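Periplasmic binding protein/LacI transcriptional regulator (Alkaliphilus metalliredigens, PDB 3CTP) binds D-xylulofuranose and probably acts as a DNA-binding transcriptional repressor of the LacI type. Local coordinates at residues A[190-193]-A[194-197]; A[227-230]-A[231-234]. One frame throughout, in Å; residues are numbered along the deposited sequence.

Both interactions are local contacts within the lobe built round the four-stranded parallel sheet, with centres 20 Å apart and nearest atoms about 6 Å apart, so they do not touch. Interaction 1 is mostly buried and lies on helix 185-200, which connects strand 175-179 to strand 206-209; interaction 2 lies at the surface, in the loop that follows strand 206-209 and enters strand 234-237. Strand 175-179 is a common neighbour, touched by Tyr-191 and Phe-194 of one and by Ile-229 and Tyr-232 of the other. Their chemistry differs: regular helical bonds, a salt bridge and a sugar-binding arginine in interaction 1, backbone carbonyls gathered on a sodium ion in interaction 2.

Interaction 1: A[190-193]-A[194-197]; sequences RYKG and FLDG. With XLF (beta-D-xylulofuranose), chain C.
Phe-194 begins the second half of this helical run by giving its N-H to the carbonyl of Arg-190, with N to O 3.0 Å. With CG anti to the backbone N (chi1 -166°), its ring leads off from residues 190-193 into an aromatic cluster, stacked on Phe-236 and edge-to-face with Phe-164. Next, Leu-195 bonds through N to Tyr-191 O, and its side chain lies alongside that of Tyr-191, both pointing the same way. The touching branch is CD2, 3.8 Å from Tyr-191 OH and 4.0 Å from Tyr-191 CZ, an oblique approach to the phenol end of the ring. That ring also meets Phe-207 edge-to-face and Lys-179 in a cation-pi contact. Asp-196 repeats the helical bond, its N lying 2.8 Å from Lys-192 O, and adds a salt bridge from OD1 to Lys-192 NZ at 3.2 Å. The lysine chain bends at chi2, which brings CE as well as NZ against OD1; the other carboxylate oxygen, OD2, is hydrogen-bonded to Tyr-157 of helix 156-169, so the carboxylate joins two helices. Gly-197 N gives the fourth such bond, to Gly-193 O, and the helix runs on. Four successive i+4 to i bonds at 157° to 164°, with helical phi/psi throughout, are the evidence for regular alpha-helix. Arg-190 reaches the sugar with an extended chain: NH1 is 2.8 Å from O2 of beta-D-xylulofuranose, which lies at the guanidinium edge and in its plane, and NH2 is 2.9 Å from O3, with a weak second bond to O2. Asn-156 holds NE and Phe-266 makes a cation-pi contact, probably fixing the rotation of the group. The arrangement belongs to the helix of a beta-alpha-beta crossover in a periplasmic-binding-protein fold, with its arginine in the sugar pocket.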
loop_
_atom_site.group_PDB
_atom_site.type_symbol
_atom_site.label_atom_id
_atom_site.label_comp_id
_atom_site.label_asym_id
_atom_site.label_seq_id
_atom_site.Cartn_x
_atom_site.Cartn_y
_atom_site.Cartn_z
ATOM N N ARG A 190 2.290 -21.893 -7.121
ATOM C CA ARG A 190 3.059 -21.264 -8.200
ATOM C C ARG A 190 4.400 -21.960 -8.408
ATOM O O ARG A 190 4.837 -22.188 -9.533
ATOM C CB ARG A 190 3.310 -19.761 -7.927
ATOM C CG ARG A 190 2.012 -18.977 -7.908
ATOM C CD ARG A 190 2.200 -17.558 -7.361
ATOM N NE ARG A 190 0.879 -17.005 -7.054
ATOM C CZ ARG A 190 0.663 -15.893 -6.357
ATOM N NH1 ARG A 190 1.684 -15.169 -5.896
ATOM N NH2 ARG A 190 -0.591 -15.525 -6.114
ATOM N N TYR A 191 5.057 -22.297 -7.301
ATOM C CA TYR A 191 6.322 -23.017 -7.362
ATOM C C TYR A 191 6.147 -24.360 -8.061
ATOM O O TYR A 191 6.928 -24.717 -8.944
ATOM C CB TYR A 191 6.826 -23.192 -5.918
ATOM C CG TYR A 191 7.720 -24.365 -5.676
ATOM C CD1 TYR A 191 9.057 -24.316 -5.996
ATOM C CD2 TYR A 191 7.233 -25.498 -5.067
ATOM C CE1 TYR A 191 9.895 -25.410 -5.758
ATOM C CE2 TYR A 191 8.049 -26.586 -4.813
ATOM C CZ TYR A 191 9.366 -26.528 -5.174
ATOM O OH TYR A 191 10.187 -27.608 -4.903
ATOM N N LYS A 192 5.098 -25.079 -7.682
ATOM C CA LYS A 192 4.884 -26.411 -8.247
ATOM C C LYS A 192 4.578 -26.317 -9.749
ATOM O O LYS A 192 5.063 -27.138 -10.548
ATOM C CB LYS A 192 3.727 -27.079 -7.513
ATOM C CG LYS A 192 3.610 -28.567 -7.856
ATOM C CD LYS A 192 4.957 -29.250 -7.694
ATOM C CE LYS A 192 4.935 -30.674 -8.239
ATOM N NZ LYS A 192 6.291 -31.280 -8.265
ATOM N N GLY A 193 3.790 -25.325 -10.155
ATOM C CA GLY A 193 3.464 -25.224 -11.593
ATOM C C GLY A 193 4.711 -24.869 -12.377
ATOM O O GLY A 193 4.937 -25.366 -13.490
ATOM N N PHE A 194 5.528 -23.985 -11.805
ATOM C CA PHE A 194 6.758 -23.558 -12.486
ATOM C C PHE A 194 7.711 -24.743 -12.627
ATOM O O PHE A 194 8.272 -24.987 -13.707
ATOM C CB PHE A 194 7.394 -22.443 -11.644
ATOM C CG PHE A 194 8.469 -21.672 -12.362
ATOM C CD1 PHE A 194 8.143 -20.635 -13.217
ATOM C CD2 PHE A 194 9.797 -21.952 -12.113
ATOM C CE1 PHE A 194 9.148 -19.880 -13.855
ATOM C CE2 PHE A 194 10.802 -21.224 -12.726
ATOM C CZ PHE A 194 10.482 -20.188 -13.612
ATOM N N LEU A 195 7.883 -25.485 -11.532
ATOM C CA LEU A 195 8.784 -26.636 -11.523
ATOM C C LEU A 195 8.282 -27.721 -12.469
ATOM O O LEU A 195 9.077 -28.302 -13.224
ATOM C CB LEU A 195 8.910 -27.162 -10.093
ATOM C CG LEU A 195 9.762 -28.413 -9.925
ATOM C CD1 LEU A 195 11.196 -28.223 -10.460
ATOM C CD2 LEU A 195 9.733 -28.806 -8.438
ATOM N N ASP A 196 6.973 -27.977 -12.466
ATOM C CA ASP A 196 6.447 -28.998 -13.390
ATOM C C ASP A 196 6.750 -28.590 -14.839
ATOM O O ASP A 196 7.033 -29.436 -15.687
ATOM C CB ASP A 196 4.935 -29.218 -13.222
ATOM C CG ASP A 196 4.588 -29.938 -11.942
ATOM O OD1 ASP A 196 5.520 -30.468 -11.289
ATOM O OD2 ASP A 196 3.374 -29.955 -11.580
ATOM N N GLY A 197 6.648 -27.296 -15.137
ATOM C CA GLY A 197 7.022 -26.830 -16.480
ATOM C C GLY A 197 8.477 -27.120 -16.814
ATOM O O GLY A 197 8.803 -27.601 -17.912
HETATM O O4 XLF C . -0.122 -15.296 -1.254
HETATM C C4 XLF C . 0.199 -14.756 -2.538
HETATM C C5 XLF C . 1.593 -14.154 -2.446
HETATM O O5 XLF C . 1.413 -12.734 -2.480
HETATM C C3 XLF C . -0.703 -13.578 -2.870
HETATM O O3 XLF C . -1.654 -13.908 -3.891
HETATM C C2 XLF C . 0.296 -12.560 -3.347
HETATM O O2 XLF C . 0.705 -12.837 -4.703
HETATM C C1 XLF C . -0.207 -11.137 -3.218
HETATM O O1 XLF C . 0.846 -10.229 -3.575
#

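Interaction 2: A[227-230]-A[231-234]; sequences KDIV and NYDG. With NA (sodium ion), chain D.
Tyr-232 meets Ile-229, three residues back, and its side chain can be followed outward from the backbone. CB lies 3.6 Å from Ile-229 O, the carbonyl that also accepts the Tyr-232 N-H (N to O 3.1 Å). With CG anti to the carbonyl carbon (chi1 -70°), the ring passes beside that same oxygen: CD2 comes within 3.3 Å of Ile-229 O, which sits at the ring edge, near its plane. Farther out, CE2 meets the tip of the isoleucine, CD1, at 4.1 Å, the two side chains running at a slant to each other. At the far end, OH is hydrogen-bonded to Asp-206, while the side chains of Ile-229 and Tyr-232 both rest on Leu-176 of strand 175-179. A serine at Tyr-232 would probably leave Asp-206 without its hydroxyl mate and open a gap beside the methyl end of Ile-229. One residue earlier, Asn-231 N bonds to Asp-228 O at 2.9 Å. Two successive i+3 to i bonds, with helical phi/psi through Asn-231, show a tight turn. This turn sets Val-230 O and Tyr-232 O on the sodium ion, each 2.4 Å away; Glu-260 O and two waters complete five ligands. Water 1 also donates to Asp-233 OD1, whose carboxylate is thus a second-shell partner of the ion. All three protein ligands are backbone carbonyl oxygens, whose partial negative charges would repel; the sodium ion probably offsets this, letting Val-230 O and Tyr-232 O lie 3.3 Å apart and joining this loop to the segment before strand 262-264.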
loop_
_atom_site.group_PDB
_atom_site.type_symbol
_atom_site.label_atom_id
_atom_site.label_comp_id
_atom_site.label_asym_id
_atom_site.label_seq_id
_atom_site.Cartn_x
_atom_site.Cartn_y
_atom_site.Cartn_z
ATOM N N LYS A 227 25.698 -10.873 -6.451
ATOM C CA LYS A 227 26.520 -10.624 -7.652
ATOM C C LYS A 227 26.334 -11.679 -8.758
ATOM O O LYS A 227 26.641 -11.422 -9.933
ATOM C CB LYS A 227 27.993 -10.514 -7.262
ATOM C CG LYS A 227 28.645 -11.843 -6.928
ATOM C CD LYS A 227 30.141 -11.656 -6.611
ATOM C CE LYS A 227 30.678 -12.791 -5.755
ATOM N NZ LYS A 227 32.090 -12.529 -5.325
ATOM N N ASP A 228 25.830 -12.854 -8.389
ATOM C CA ASP A 228 25.657 -13.951 -9.334
ATOM C C ASP A 228 24.276 -13.925 -10.017
ATOM O O ASP A 228 24.040 -14.671 -10.968
ATOM C CB ASP A 228 25.776 -15.302 -8.616
ATOM C CG ASP A 228 27.166 -15.567 -8.065
ATOM O OD1 ASP A 228 28.143 -14.928 -8.520
ATOM O OD2 ASP A 228 27.274 -16.435 -7.170
ATOM N N ILE A 229 23.355 -13.093 -9.530
ATOM C CA ILE A 229 21.967 -13.174 -10.007
ATOM C C ILE A 229 21.878 -12.734 -11.459
ATOM O O ILE A 229 21.053 -13.238 -12.224
ATOM C CB ILE A 229 21.049 -12.315 -9.106
ATOM C CG1 ILE A 229 21.066 -12.852 -7.672
ATOM C CG2 ILE A 229 19.632 -12.211 -9.658
ATOM C CD1 ILE A 229 20.458 -14.233 -7.499
ATOM N N VAL A 230 22.732 -11.788 -11.857
ATOM C CA VAL A 230 22.723 -11.335 -13.235
ATOM C C VAL A 230 23.041 -12.488 -14.180
ATOM O O VAL A 230 22.742 -12.410 -15.377
ATOM C CB VAL A 230 23.719 -10.181 -13.483
ATOM C CG1 VAL A 230 25.139 -10.672 -13.344
ATOM C CG2 VAL A 230 23.495 -9.583 -14.884
ATOM N N ASN A 231 23.630 -13.569 -13.665
ATOM C CA ASN A 231 24.031 -14.676 -14.541
ATOM C C ASN A 231 22.857 -15.523 -15.043
ATOM O O ASN A 231 23.008 -16.312 -15.986
ATOM C CB ASN A 231 25.053 -15.589 -13.851
ATOM C CG ASN A 231 26.405 -14.927 -13.705
ATOM O OD1 ASN A 231 26.749 -14.026 -14.471
ATOM N ND2 ASN A 231 27.172 -15.361 -12.715
ATOM N N TYR A 232 21.697 -15.384 -14.399
ATOM C CA TYR A 232 20.507 -16.087 -14.881
ATOM C C TYR A 232 19.975 -15.439 -16.155
ATOM O O TYR A 232 20.183 -14.246 -16.369
ATOM C CB TYR A 232 19.398 -16.076 -13.806
ATOM C CG TYR A 232 19.762 -16.956 -12.612
ATOM C CD1 TYR A 232 19.626 -18.330 -12.686
ATOM C CD2 TYR A 232 20.283 -16.399 -11.441
ATOM C CE1 TYR A 232 19.965 -19.153 -11.605
ATOM C CE2 TYR A 232 20.648 -17.199 -10.363
ATOM C CZ TYR A 232 20.480 -18.583 -10.454
ATOM O OH TYR A 232 20.823 -19.407 -9.408
ATOM N N ASP A 233 19.284 -16.222 -16.982
ATOM C CA ASP A 233 18.600 -15.681 -18.161
ATOM C C ASP A 233 17.272 -15.049 -17.740
ATOM O O ASP A 233 16.865 -14.022 -18.292
ATOM C CB ASP A 233 18.276 -16.794 -19.185
ATOM C CG ASP A 233 19.512 -17.463 -19.766
ATOM O OD1 ASP A 233 20.571 -16.810 -19.841
ATOM O OD2 ASP A 233 19.398 -18.655 -20.154
ATOM N N GLY A 234 16.583 -15.684 -16.794
ATOM C CA GLY A 234 15.251 -15.223 -16.418
ATOM C C GLY A 234 14.989 -15.538 -14.957
ATOM O O GLY A 234 15.504 -16.527 -14.430
HETATM NA NA NA D . 21.852 -12.898 -17.518
HETATM O O HOH W 1 21.747 -14.211 -19.342
HETATM O O HOH W 2 23.885 -12.453 -18.349
#